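Local coordinates for N-(5'-phosphoribosyl)anthranilate isomerase (PDB 4AAJ), which catalyses the isomerisation of N-(5-phospho-beta-D-ribosyl)anthranilate to 1-(2-carboxyphenylamino)-1-deoxy-D-ribulose 5-phosphate, the third step from chorismate to tryptophan, at residues 26-31 with 209-214; 34-39 with 214-219; 133-138 with 164-169; 169-174 with 192-197. All blocks are in the same frame, centred on the assembly; numbering follows the deposited sequence.

Contact 1. Residues 26-31 with 209-214. With SO4 (sulfate ion), chain D.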
loop_
_atom_site.group_PDB
_atom_site.type_symbol
_atom_site.label_atom_id
_atom_site.label_comp_id
_atom_site.label_asym_id
_atom_site.label_seq_id
_atom_site.Cartn_x
_atom_site.Cartn_y
_atom_site.Cartn_z
ATOM N N CYS A 26 5.368 4.478 0.638
ATOM C CA CYS A 26 4.273 4.752 1.567
ATOM C C CYS A 26 4.706 5.581 2.775
ATOM O O CYS A 26 5.880 5.594 3.141
ATOM C CB CYS A 26 3.650 3.437 2.061
ATOM S SG CYS A 26 2.003 3.708 2.748
ATOM N N GLY A 27 3.741 6.264 3.377
ATOM C CA GLY A 27 3.935 6.935 4.662
ATOM C C GLY A 27 4.765 8.196 4.602
ATOM O O GLY A 27 5.685 8.372 5.404
ATOM N N ILE A 28 4.467 9.064 3.642
ATOM C CA ILE A 28 5.113 10.392 3.623
ATOM C C ILE A 28 4.356 11.386 4.506
ATOM O O ILE A 28 3.128 11.278 4.698
ATOM C CB ILE A 28 5.329 10.937 2.182
ATOM C CG1 ILE A 28 3.989 11.167 1.475
ATOM C CG2 ILE A 28 6.268 10.024 1.397
ATOM C CD1 ILE A 28 4.115 11.961 0.178
ATOM N N LYS A 29 5.089 12.357 5.057
ATOM C CA LYS A 29 4.525 13.275 6.033
ATOM C C LYS A 29 4.626 14.750 5.644
ATOM O O LYS A 29 4.085 15.609 6.340
ATOM C CB LYS A 29 5.176 13.067 7.401
ATOM C CG LYS A 29 5.013 11.660 7.961
ATOM C CD LYS A 29 5.603 11.539 9.360
ATOM C CE LYS A 29 4.681 12.163 10.394
ATOM N NZ LYS A 29 5.072 11.749 11.769
ATOM N N SER A 30 5.288 15.038 4.529
ATOM C CA SER A 30 5.501 16.429 4.121
ATOM C C SER A 30 5.472 16.581 2.613
ATOM O O SER A 30 5.748 15.630 1.871
ATOM C CB SER A 30 6.859 16.912 4.635
ATOM O OG SER A 30 7.897 16.095 4.126
ATOM N N LEU A 31 5.168 17.796 2.168
ATOM C CA LEU A 31 5.349 18.172 0.765
ATOM C C LEU A 31 6.789 17.956 0.284
ATOM O O LEU A 31 7.013 17.619 -0.879
ATOM C CB LEU A 31 4.883 19.616 0.521
ATOM C CG LEU A 31 3.387 19.883 0.748
ATOM C CD1 LEU A 31 3.105 21.367 0.972
ATOM C CD2 LEU A 31 2.552 19.349 -0.403
ATOM N N GLY A 209 13.516 8.764 10.206
ATOM C CA GLY A 209 12.073 8.957 10.020
ATOM C C GLY A 209 11.685 9.877 8.874
ATOM O O GLY A 209 10.585 10.440 8.865
ATOM N N ILE A 210 12.591 10.043 7.912
ATOM C CA ILE A 210 12.345 10.876 6.734
ATOM C C ILE A 210 12.835 10.124 5.496
ATOM O O ILE A 210 13.915 9.538 5.510
ATOM C CB ILE A 210 13.051 12.257 6.841
ATOM C CG1 ILE A 210 12.662 12.974 8.141
ATOM C CG2 ILE A 210 12.717 13.141 5.639
ATOM C CD1 ILE A 210 13.645 14.035 8.589
ATOM N N LYS A 211 12.031 10.129 4.432
ATOM C CA LYS A 211 12.398 9.457 3.183
ATOM C C LYS A 211 13.702 10.011 2.604
ATOM O O LYS A 211 13.847 11.220 2.437
ATOM C CB LYS A 211 11.264 9.544 2.151
ATOM C CG LYS A 211 10.333 8.330 2.116
ATOM C CD LYS A 211 9.509 8.185 3.381
ATOM C CE LYS A 211 8.701 6.894 3.352
ATOM N NZ LYS A 211 8.121 6.596 4.683
ATOM N N ASP A 212 14.644 9.115 2.321
ATOM C CA ASP A 212 15.974 9.489 1.830
ATOM C C ASP A 212 16.015 9.421 0.310
ATOM O O ASP A 212 15.760 8.358 -0.261
ATOM C CB ASP A 212 17.035 8.557 2.422
ATOM C CG ASP A 212 18.432 8.839 1.885
ATOM O OD1 ASP A 212 19.083 9.769 2.402
ATOM O OD2 ASP A 212 18.882 8.125 0.960
ATOM N N PRO A 213 16.358 10.546 -0.356
ATOM C CA PRO A 213 16.355 10.600 -1.823
ATOM C C PRO A 213 17.216 9.536 -2.499
ATOM O O PRO A 213 16.844 9.023 -3.561
ATOM C CB PRO A 213 16.890 12.007 -2.121
ATOM C CG PRO A 213 16.506 12.799 -0.920
ATOM C CD PRO A 213 16.698 11.856 0.230
ATOM N N LYS A 214 18.350 9.199 -1.891
ATOM C CA LYS A 214 19.247 8.199 -2.466
ATOM C C LYS A 214 18.733 6.774 -2.261
ATOM O O LYS A 214 18.879 5.931 -3.147
ATOM C CB LYS A 214 20.679 8.365 -1.942
ATOM C CG LYS A 214 21.412 9.543 -2.573
ATOM C CD LYS A 214 22.652 9.936 -1.784
ATOM C CE LYS A 214 23.301 11.178 -2.376
ATOM N NZ LYS A 214 24.290 11.787 -1.447
HETATM S S SO4 D . 6.519 20.646 4.126
HETATM O O1 SO4 D . 5.110 20.192 4.021
HETATM O O2 SO4 D . 6.593 22.039 3.640
HETATM O O3 SO4 D . 7.434 19.825 3.312
HETATM O O4 SO4 D . 6.928 20.570 5.548
#
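Two hydrogen bonds from the ammonium group of Lys211 hold residues 209-214 against the backbone of Cys26 and Gly27. NZ reaches Cys26 O at 2.9 Å, lying in the carbonyl plane with a C=O...N angle of 154°. The second bond, from NZ to Gly27 O at 3.1 Å, is bent differently: the donor stands well above that carbonyl plane, at a C=O...N angle of 111°. A bend in the lysine chain at its second torsion carries the amine to these two successive carbonyls. The same NZ also forms a salt bridge with Glu206 and a hydrogen bond with Ser202 OG, so the buried charge is gripped by several partners.

This is the turn that follows strand 22-25 of the (beta/alpha)8 barrel, at the C-terminal end of the strands, where enzymes of this fold carry their active sites. Arg54 and Glu33 add further ties, Arg54 bonding Gly27 O and Gly209 O, and Glu33 bonding the backbone N of both Lys29 and Lys211.

Apolar contact is slight, with Ile28 CG2 beside Lys211 CD at 4.2 Å. Near the start of helix 31-38, a sulfate ion, probably from the crystallisation liquor, accepts a hydrogen bond at its O1 from Leu31 N (3.0 Å) and is bonded by Glu32 N and Lys60 NZ as well; the N-cap residue Ser30 brings CB to within 3.3 Å of sulfate O3.

Contact 2. Residues 34-39 with 214-219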
loop_
_atom_site.group_PDB
_atom_site.type_symbol
_atom_site.label_atom_id
_atom_site.label_comp_id
_atom_site.label_asym_id
_atom_site.label_seq_id
_atom_site.Cartn_x
_atom_site.Cartn_y
_atom_site.Cartn_z
ATOM N N LEU A 34 7.031 14.398 -0.530
ATOM C CA LEU A 34 6.276 14.219 -1.773
ATOM C C LEU A 34 7.171 14.467 -2.992
ATOM O O LEU A 34 7.211 13.659 -3.909
ATOM C CB LEU A 34 5.032 15.119 -1.796
ATOM C CG LEU A 34 4.209 15.154 -3.098
ATOM C CD1 LEU A 34 3.603 13.783 -3.408
ATOM C CD2 LEU A 34 3.119 16.204 -3.022
ATOM N N GLU A 35 7.911 15.573 -2.974
ATOM C CA GLU A 35 8.797 15.916 -4.089
ATOM C C GLU A 35 9.845 14.842 -4.367
ATOM O O GLU A 35 10.099 14.502 -5.514
ATOM C CB GLU A 35 9.442 17.281 -3.847
ATOM C CG GLU A 35 8.470 18.427 -4.083
ATOM C CD GLU A 35 8.922 19.747 -3.488
ATOM O OE1 GLU A 35 9.987 19.786 -2.828
ATOM O OE2 GLU A 35 8.200 20.751 -3.680
ATOM N N ILE A 36 10.433 14.308 -3.303
ATOM C CA ILE A 36 11.389 13.209 -3.384
ATOM C C ILE A 36 10.786 11.958 -4.052
ATOM O O ILE A 36 11.367 11.421 -5.000
ATOM C CB ILE A 36 11.957 12.871 -1.980
ATOM C CG1 ILE A 36 12.618 14.113 -1.355
ATOM C CG2 ILE A 36 12.947 11.722 -2.059
ATOM C CD1 ILE A 36 12.840 14.027 0.146
ATOM N N VAL A 37 9.621 11.511 -3.570
ATOM C CA VAL A 37 8.991 10.288 -4.089
ATOM C C VAL A 37 8.398 10.479 -5.491
ATOM O O VAL A 37 8.450 9.571 -6.322
ATOM C CB VAL A 37 7.962 9.661 -3.091
ATOM C CG1 VAL A 37 8.607 9.434 -1.732
ATOM C CG2 VAL A 37 6.715 10.517 -2.945
ATOM N N GLU A 38 7.864 11.673 -5.751
ATOM C CA GLU A 38 7.325 12.045 -7.063
ATOM C C GLU A 38 8.315 11.890 -8.206
ATOM O O GLU A 38 7.905 11.735 -9.354
ATOM C CB GLU A 38 6.889 13.498 -7.050
ATOM C CG GLU A 38 5.410 13.718 -6.856
ATOM C CD GLU A 38 5.070 15.185 -6.891
ATOM O OE1 GLU A 38 5.978 16.018 -6.671
ATOM O OE2 GLU A 38 3.898 15.509 -7.138
ATOM N N LYS A 39 9.606 11.959 -7.894
ATOM C CA LYS A 39 10.657 11.861 -8.913
ATOM C C LYS A 39 10.725 10.488 -9.580
ATOM O O LYS A 39 10.954 10.403 -10.789
ATOM C CB LYS A 39 12.026 12.238 -8.336
ATOM C CG LYS A 39 12.203 13.729 -8.095
ATOM C CD LYS A 39 13.673 14.127 -8.103
ATOM C CE LYS A 39 13.846 15.628 -7.915
ATOM N NZ LYS A 39 13.461 16.093 -6.550
ATOM N N LYS A 214 18.350 9.199 -1.891
ATOM C CA LYS A 214 19.247 8.199 -2.466
ATOM C C LYS A 214 18.733 6.774 -2.261
ATOM O O LYS A 214 18.879 5.931 -3.147
ATOM C CB LYS A 214 20.679 8.365 -1.942
ATOM C CG LYS A 214 21.412 9.543 -2.573
ATOM C CD LYS A 214 22.652 9.936 -1.784
ATOM C CE LYS A 214 23.301 11.178 -2.376
ATOM N NZ LYS A 214 24.290 11.787 -1.447
ATOM N N LEU A 215 18.126 6.513 -1.105
ATOM C CA LEU A 215 17.490 5.212 -0.856
ATOM C C LEU A 215 16.258 5.013 -1.745
ATOM O O LEU A 215 16.095 3.949 -2.346
ATOM C CB LEU A 215 17.149 5.019 0.629
ATOM C CG LEU A 215 18.297 4.907 1.649
ATOM C CD1 LEU A 215 17.750 4.632 3.042
ATOM C CD2 LEU A 215 19.329 3.850 1.270
ATOM N N VAL A 216 15.418 6.047 -1.839
ATOM C CA VAL A 216 14.247 6.046 -2.729
ATOM C C VAL A 216 14.650 5.724 -4.170
ATOM O O VAL A 216 14.118 4.786 -4.771
ATOM C CB VAL A 216 13.470 7.390 -2.665
ATOM C CG1 VAL A 216 12.437 7.495 -3.785
ATOM C CG2 VAL A 216 12.796 7.560 -1.311
ATOM N N GLU A 217 15.602 6.487 -4.707
ATOM C CA GLU A 217 16.070 6.307 -6.085
ATOM C C GLU A 217 16.638 4.905 -6.326
ATOM O O GLU A 217 16.348 4.281 -7.348
ATOM C CB GLU A 217 17.102 7.390 -6.441
ATOM C CG GLU A 217 17.571 7.397 -7.892
ATOM C CD GLU A 217 18.676 6.388 -8.169
ATOM O OE1 GLU A 217 19.548 6.185 -7.289
ATOM O OE2 GLU A 217 18.677 5.798 -9.271
ATOM N N GLU A 218 17.442 4.422 -5.380
ATOM C CA GLU A 218 18.044 3.090 -5.448
ATOM C C GLU A 218 16.991 1.982 -5.395
ATOM O O GLU A 218 17.007 1.064 -6.220
ATOM C CB GLU A 218 19.047 2.910 -4.309
ATOM C CG GLU A 218 19.917 1.668 -4.415
ATOM C CD GLU A 218 20.672 1.374 -3.130
ATOM O OE1 GLU A 218 20.670 2.230 -2.218
ATOM O OE2 GLU A 218 21.270 0.280 -3.032
ATOM N N PHE A 219 16.080 2.075 -4.425
ATOM C CA PHE A 219 15.015 1.085 -4.285
ATOM C C PHE A 219 14.189 0.971 -5.560
ATOM O O PHE A 219 13.963 -0.131 -6.060
ATOM C CB PHE A 219 14.096 1.417 -3.103
ATOM C CG PHE A 219 13.052 0.360 -2.835
ATOM C CD1 PHE A 219 11.862 0.332 -3.561
ATOM C CD2 PHE A 219 13.263 -0.609 -1.862
ATOM C CE1 PHE A 219 10.905 -0.645 -3.321
ATOM C CE2 PHE A 219 12.306 -1.584 -1.618
ATOM C CZ PHE A 219 11.127 -1.598 -2.346
#
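No flat group enters the interface where Val216 meets Ile36 and Val37; the touching is done by methyl groups of Val216 and Ile36 and by the backbone of Val37. The one aromatic ring of the two segments, that of Phe219, takes no part and is turned instead toward the barrel wall, where it packs on Val23, Val199 and Val201.

The contact is carried by the two methyl branches of Val216, whose CB is directed at the other helix. CG2 comes up to the CG2 branch of Ile36 at 4.2 Å, methyl against methyl. Its twin, CG1, goes to the helix backbone and stands 4.4 Å from Val37 CA. With CG1 anti to the backbone N (chi1 168°), the two branches are divided between successive residues of helix 31-38. Neither Ile36 nor Val37 points its CB straight across, and Val216 meets the flank of the helix at these two residues. No hydrogen bond crosses the gap, and the distances are those of rather loose van der Waals packing, with Val37 and Val216 bringing their CA atoms to 6.9 Å.

Beside this apolar patch two glutamates of helix 213-225 form salt bridges within that helix, Glu217 with Arg221 and Glu218 with Arg222. Helices 31-38 and 213-225, the first and last of the barrel's outer layer, become neighbours here, covering strands 22-25 and 198-201, with Val37 resting on Ile25 of the former.

Contact 3. Residues 133-138 with 164-169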
loop_
_atom_site.group_PDB
_atom_site.type_symbol
_atom_site.label_atom_id
_atom_site.label_comp_id
_atom_site.label_asym_id
_atom_site.label_seq_id
_atom_site.Cartn_x
_atom_site.Cartn_y
_atom_site.Cartn_z
ATOM N N GLU A 133 -2.474 -24.069 0.520
ATOM C CA GLU A 133 -3.784 -23.978 1.155
ATOM C C GLU A 133 -4.017 -22.627 1.816
ATOM O O GLU A 133 -5.138 -22.113 1.799
ATOM C CB GLU A 133 -3.971 -25.117 2.153
ATOM C CG GLU A 133 -4.191 -26.459 1.467
ATOM C CD GLU A 133 -3.453 -27.597 2.139
ATOM O OE1 GLU A 133 -3.238 -27.517 3.365
ATOM O OE2 GLU A 133 -3.082 -28.566 1.431
ATOM N N ASP A 134 -2.963 -22.061 2.400
ATOM C CA ASP A 134 -3.023 -20.707 2.947
ATOM C C ASP A 134 -3.271 -19.668 1.854
ATOM O O ASP A 134 -4.006 -18.708 2.078
ATOM C CB ASP A 134 -1.757 -20.371 3.743
ATOM C CG ASP A 134 -1.784 -20.940 5.158
ATOM O OD1 ASP A 134 -2.861 -21.393 5.613
ATOM O OD2 ASP A 134 -0.722 -20.930 5.819
ATOM N N ALA A 135 -2.668 -19.874 0.684
ATOM C CA ALA A 135 -2.901 -19.017 -0.480
ATOM C C ALA A 135 -4.350 -19.108 -0.940
ATOM O O ALA A 135 -4.998 -18.083 -1.163
ATOM C CB ALA A 135 -1.958 -19.366 -1.617
ATOM N N ASN A 136 -4.868 -20.332 -1.057
ATOM C CA ASN A 136 -6.259 -20.532 -1.460
ATOM C C ASN A 136 -7.247 -19.957 -0.441
ATOM O O ASN A 136 -8.296 -19.427 -0.817
ATOM C CB ASN A 136 -6.537 -22.014 -1.749
ATOM C CG ASN A 136 -6.039 -22.443 -3.121
ATOM O OD1 ASN A 136 -5.920 -21.626 -4.041
ATOM N ND2 ASN A 136 -5.757 -23.730 -3.270
ATOM N N ARG A 137 -6.897 -20.034 0.841
ATOM C CA ARG A 137 -7.724 -19.456 1.900
ATOM C C ARG A 137 -7.777 -17.919 1.819
ATOM O O ARG A 137 -8.848 -17.319 1.930
ATOM C CB ARG A 137 -7.201 -19.856 3.274
ATOM C CG ARG A 137 -8.084 -19.379 4.415
ATOM C CD ARG A 137 -7.261 -18.971 5.622
ATOM N NE ARG A 137 -7.831 -17.790 6.267
ATOM C CZ ARG A 137 -7.451 -17.300 7.447
ATOM N NH1 ARG A 137 -6.489 -17.888 8.149
ATOM N NH2 ARG A 137 -8.047 -16.214 7.931
ATOM N N LEU A 138 -6.616 -17.294 1.653
ATOM C CA LEU A 138 -6.569 -15.837 1.507
ATOM C C LEU A 138 -7.295 -15.394 0.236
ATOM O O LEU A 138 -7.943 -14.347 0.230
ATOM C CB LEU A 138 -5.126 -15.330 1.511
ATOM C CG LEU A 138 -4.879 -13.827 1.686
ATOM C CD1 LEU A 138 -5.195 -13.363 3.103
ATOM C CD2 LEU A 138 -3.427 -13.538 1.349
ATOM N N LEU A 164 7.600 -16.274 2.074
ATOM C CA LEU A 164 7.193 -15.617 0.835
ATOM C C LEU A 164 6.413 -16.570 -0.069
ATOM O O LEU A 164 5.970 -16.185 -1.158
ATOM C CB LEU A 164 8.422 -15.119 0.068
ATOM C CG LEU A 164 9.355 -14.074 0.685
ATOM C CD1 LEU A 164 10.598 -13.945 -0.174
ATOM C CD2 LEU A 164 8.674 -12.725 0.831
ATOM N N ARG A 165 6.263 -17.814 0.380
ATOM C CA ARG A 165 5.604 -18.847 -0.407
ATOM C C ARG A 165 4.112 -18.595 -0.613
ATOM O O ARG A 165 3.603 -18.793 -1.716
ATOM C CB ARG A 165 5.838 -20.233 0.209
ATOM C CG ARG A 165 7.218 -20.818 -0.076
ATOM C CD ARG A 165 7.410 -21.090 -1.561
ATOM N NE ARG A 165 6.451 -22.072 -2.070
ATOM C CZ ARG A 165 6.010 -22.122 -3.327
ATOM N NH1 ARG A 165 6.426 -21.236 -4.225
ATOM N NH2 ARG A 165 5.139 -23.059 -3.684
ATOM N N VAL A 166 3.414 -18.168 0.440
ATOM C CA VAL A 166 1.988 -17.852 0.321
ATOM C C VAL A 166 1.842 -16.709 -0.683
ATOM O O VAL A 166 1.031 -16.793 -1.618
ATOM C CB VAL A 166 1.346 -17.469 1.669
ATOM C CG1 VAL A 166 -0.135 -17.142 1.490
ATOM C CG2 VAL A 166 1.505 -18.592 2.691
ATOM N N SER A 167 2.657 -15.665 -0.499
ATOM C CA SER A 167 2.630 -14.483 -1.371
ATOM C C SER A 167 2.828 -14.834 -2.850
ATOM O O SER A 167 2.075 -14.362 -3.701
ATOM C CB SER A 167 3.634 -13.426 -0.899
ATOM O OG SER A 167 3.185 -12.841 0.313
ATOM N N SER A 168 3.826 -15.672 -3.131
ATOM C CA SER A 168 4.105 -16.201 -4.475
ATOM C C SER A 168 2.875 -16.749 -5.188
ATOM O O SER A 168 2.657 -16.469 -6.369
ATOM C CB SER A 168 5.165 -17.308 -4.402
ATOM O OG SER A 168 6.475 -16.767 -4.437
ATOM N N LEU A 169 2.082 -17.526 -4.456
ATOM C CA LEU A 169 0.935 -18.239 -5.014
ATOM C C LEU A 169 -0.323 -17.383 -5.134
ATOM O O LEU A 169 -1.136 -17.583 -6.045
ATOM C CB LEU A 169 0.651 -19.485 -4.184
ATOM C CG LEU A 169 1.798 -20.502 -4.111
ATOM C CD1 LEU A 169 1.561 -21.458 -2.958
ATOM C CD2 LEU A 169 1.986 -21.254 -5.426
#
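Apolar packing between Ala135 and the pair Val166 and Leu169 forms the heart of this helix-helix contact. Ala135 CB meets Leu169 CB at 3.7 Å, and the small methyl lets the two backbones come close: the CA atoms of Ala135 and Val166 are 5.1 Å apart. Val166 spreads its two methyls along the other helix. Its CG1 lies 3.8 Å from Ala135 N, whereas CG2 touches Asp134 CB at 3.9 Å.

Polar groups add no hydrogen bond across the interface. Asp134 contributes its methylene alone to the packing, while its carboxylate is engaged through OD2 with Ser128 OG, in the loop ahead of its own helix. Deeper in, Val170 of helix 165-173 touches both Ala135 and Leu138, and Leu138 goes on to Leu152 of strand 149-153.

The short helical segments approach to 8.4 Å between axes, their N-to-C directions diverging by 55°. Successive helices 131-144 and 165-173, with strand 149-153 between them in the chain, lie side by side on the outside of the barrel, as consecutive helices do in the (beta/alpha)8 fold.

Contact 4. Residues 169-174 with 192-197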
loop_
_atom_site.group_PDB
_atom_site.type_symbol
_atom_site.label_atom_id
_atom_site.label_comp_id
_atom_site.label_asym_id
_atom_site.label_seq_id
_atom_site.Cartn_x
_atom_site.Cartn_y
_atom_site.Cartn_z
ATOM N N LEU A 169 2.082 -17.526 -4.456
ATOM C CA LEU A 169 0.935 -18.239 -5.014
ATOM C C LEU A 169 -0.323 -17.383 -5.134
ATOM O O LEU A 169 -1.136 -17.583 -6.045
ATOM C CB LEU A 169 0.651 -19.485 -4.184
ATOM C CG LEU A 169 1.798 -20.502 -4.111
ATOM C CD1 LEU A 169 1.561 -21.458 -2.958
ATOM C CD2 LEU A 169 1.986 -21.254 -5.426
ATOM N N VAL A 170 -0.486 -16.427 -4.219
ATOM C CA VAL A 170 -1.561 -15.448 -4.357
ATOM C C VAL A 170 -1.252 -14.562 -5.565
ATOM O O VAL A 170 -2.134 -14.303 -6.383
ATOM C CB VAL A 170 -1.772 -14.590 -3.081
ATOM C CG1 VAL A 170 -2.946 -13.635 -3.263
ATOM C CG2 VAL A 170 -2.022 -15.468 -1.863
ATOM N N ALA A 171 0.001 -14.137 -5.682
ATOM C CA ALA A 171 0.434 -13.246 -6.767
ATOM C C ALA A 171 0.248 -13.876 -8.157
ATOM O O ALA A 171 -0.004 -13.172 -9.135
ATOM C CB ALA A 171 1.871 -12.800 -6.556
ATOM N N ARG A 172 0.364 -15.201 -8.220
ATOM C CA ARG A 172 0.133 -15.948 -9.460
ATOM C C ARG A 172 -1.327 -15.923 -9.906
ATOM O O ARG A 172 -1.614 -15.914 -11.108
ATOM C CB ARG A 172 0.633 -17.388 -9.329
ATOM C CG ARG A 172 2.139 -17.531 -9.501
ATOM C CD ARG A 172 2.552 -18.994 -9.482
ATOM N NE ARG A 172 2.119 -19.699 -10.690
ATOM C CZ ARG A 172 1.919 -21.011 -10.769
ATOM N NH1 ARG A 172 2.105 -21.786 -9.704
ATOM N NH2 ARG A 172 1.525 -21.552 -11.915
ATOM N N LYS A 173 -2.242 -15.892 -8.942
ATOM C CA LYS A 173 -3.676 -15.897 -9.223
ATOM C C LYS A 173 -4.248 -14.502 -9.476
ATOM O O LYS A 173 -5.134 -14.338 -10.315
ATOM C CB LYS A 173 -4.449 -16.580 -8.089
ATOM C CG LYS A 173 -4.335 -18.100 -8.058
ATOM C CD LYS A 173 -5.537 -18.765 -8.715
ATOM C CE LYS A 173 -5.428 -20.282 -8.664
ATOM N NZ LYS A 173 -6.512 -20.942 -9.449
ATOM N N ILE A 174 -3.760 -13.500 -8.740
ATOM C CA ILE A 174 -4.336 -12.149 -8.804
ATOM C C ILE A 174 -3.242 -11.068 -8.752
ATOM O O ILE A 174 -2.170 -11.316 -8.209
ATOM C CB ILE A 174 -5.369 -11.910 -7.674
ATOM C CG1 ILE A 174 -4.721 -12.088 -6.304
ATOM C CG2 ILE A 174 -6.562 -12.852 -7.809
ATOM C CD1 ILE A 174 -5.493 -11.455 -5.177
ATOM N N LYS A 192 11.731 -11.641 -7.466
ATOM C CA LYS A 192 11.992 -12.884 -8.203
ATOM C C LYS A 192 11.139 -14.040 -7.694
ATOM O O LYS A 192 10.621 -14.826 -8.482
ATOM C CB LYS A 192 13.477 -13.259 -8.162
ATOM C CG LYS A 192 14.347 -12.493 -9.147
ATOM C CD LYS A 192 15.700 -13.176 -9.347
ATOM C CE LYS A 192 16.721 -12.782 -8.289
ATOM N NZ LYS A 192 17.386 -11.486 -8.611
ATOM N N VAL A 193 10.977 -14.128 -6.378
ATOM C CA VAL A 193 10.209 -15.213 -5.774
ATOM C C VAL A 193 8.705 -14.995 -5.937
ATOM O O VAL A 193 7.996 -15.884 -6.403
ATOM C CB VAL A 193 10.563 -15.403 -4.284
ATOM C CG1 VAL A 193 9.715 -16.502 -3.660
ATOM C CG2 VAL A 193 12.039 -15.725 -4.129
ATOM N N VAL A 194 8.235 -13.809 -5.561
ATOM C CA VAL A 194 6.800 -13.510 -5.512
ATOM C C VAL A 194 6.224 -13.174 -6.885
ATOM O O VAL A 194 5.072 -13.518 -7.186
ATOM C CB VAL A 194 6.503 -12.352 -4.520
ATOM C CG1 VAL A 194 5.009 -12.079 -4.436
ATOM C CG2 VAL A 194 7.057 -12.684 -3.137
ATOM N N LYS A 195 7.028 -12.513 -7.717
ATOM C CA LYS A 195 6.570 -11.985 -9.009
ATOM C C LYS A 195 5.257 -11.198 -8.891
ATOM O O LYS A 195 4.257 -11.517 -9.536
ATOM C CB LYS A 195 6.516 -13.088 -10.074
ATOM C CG LYS A 195 7.895 -13.416 -10.628
ATOM C CD LYS A 195 7.861 -14.583 -11.604
ATOM C CE LYS A 195 9.262 -14.956 -12.064
ATOM N NZ LYS A 195 10.088 -15.496 -10.947
ATOM N N PRO A 196 5.258 -10.155 -8.051
ATOM C CA PRO A 196 4.034 -9.389 -7.818
ATOM C C PRO A 196 3.784 -8.372 -8.930
ATOM O O PRO A 196 4.657 -8.137 -9.766
ATOM C CB PRO A 196 4.350 -8.653 -6.518
ATOM C CG PRO A 196 5.818 -8.392 -6.604
ATOM C CD PRO A 196 6.407 -9.589 -7.318
ATOM N N TYR A 197 2.601 -7.765 -8.919
ATOM C CA TYR A 197 2.301 -6.647 -9.799
ATOM C C TYR A 197 3.077 -5.396 -9.345
ATOM O O TYR A 197 3.472 -4.560 -10.160
ATOM C CB TYR A 197 0.781 -6.406 -9.843
ATOM C CG TYR A 197 0.374 -5.141 -10.569
ATOM C CD1 TYR A 197 0.308 -5.101 -11.962
ATOM C CD2 TYR A 197 0.072 -3.975 -9.859
ATOM C CE1 TYR A 197 -0.048 -3.935 -12.626
ATOM C CE2 TYR A 197 -0.291 -2.812 -10.516
ATOM C CZ TYR A 197 -0.353 -2.800 -11.898
ATOM O OH TYR A 197 -0.715 -1.644 -12.553
HETATM O O HOH W 1 0.674 -10.186 -8.743
#
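The methyl group of Ala171 is pressed into the end of helix 187-194 and the turn that follows it. CB lies 3.3 Å from Val194 O, a tight approach of a methyl to a carbonyl oxygen, and 3.9 Å from Val194 CG1. A first torsion of -178° swings that branch to the side of its own carbonyl carbon, so that methyl and carbonyl oxygen of Val194 both face the alanine. The methyl also lies near the main chain beyond, with CB 4.0 Å from Lys195 O and 4.2 Å from Pro196 CA. One small side chain is therefore met mostly by backbone atoms, and no direct hydrogen bond joins the two segments.

The turn itself comes about at Lys195, the first residue to leave the helix, where phi becomes positive (48°) and the chain swings toward strand 198-201. Here helices 165-173 and 187-194 flank one another on the outside of the (beta/alpha)8 barrel, and Ala171 also touches Val176 of the strand between them in sequence. Pro196 rests on Val178 of the same strand, and Tyr197 makes a backbone hydrogen bond with Phe22, where the last strand meets the first and the barrel closes.

Away from the methyl the fit is looser, and the segments are linked through a water molecule. It donates to Ala171 O at 3.1 Å and accepts a weak hydrogen bond from Tyr197 N, also at 3.1 Å. The solvent-exposed Lys195 leads its chain away from Ala171 and folds back on the last turn of the helix it follows, where NZ donates to Lys192 O at 2.6 Å, in the carbonyl plane.

Contacts 1 and 2 touch one another: contact 1 ties the segment leading into helix 213-225 to the buried loop after strand 22-25, and contact 2 packs the helix itself on helix 31-38. Contacts 3 and 4 share helix 165-173, which presents Leu169 to one neighbour and Ala171 to the next. The two pairs occupy well-separated sectors of the barrel, with centres about 31 Å apart between contacts 1 and 3. Chemistry follows position: contact 1 is buried and built on hydrogen bonds from a buried lysine amine to backbone carbonyls, contact 2 is buried and aliphatic, and the partly buried contacts 3 and 4 rely on alanine methyls, with a bridging water in contact 4.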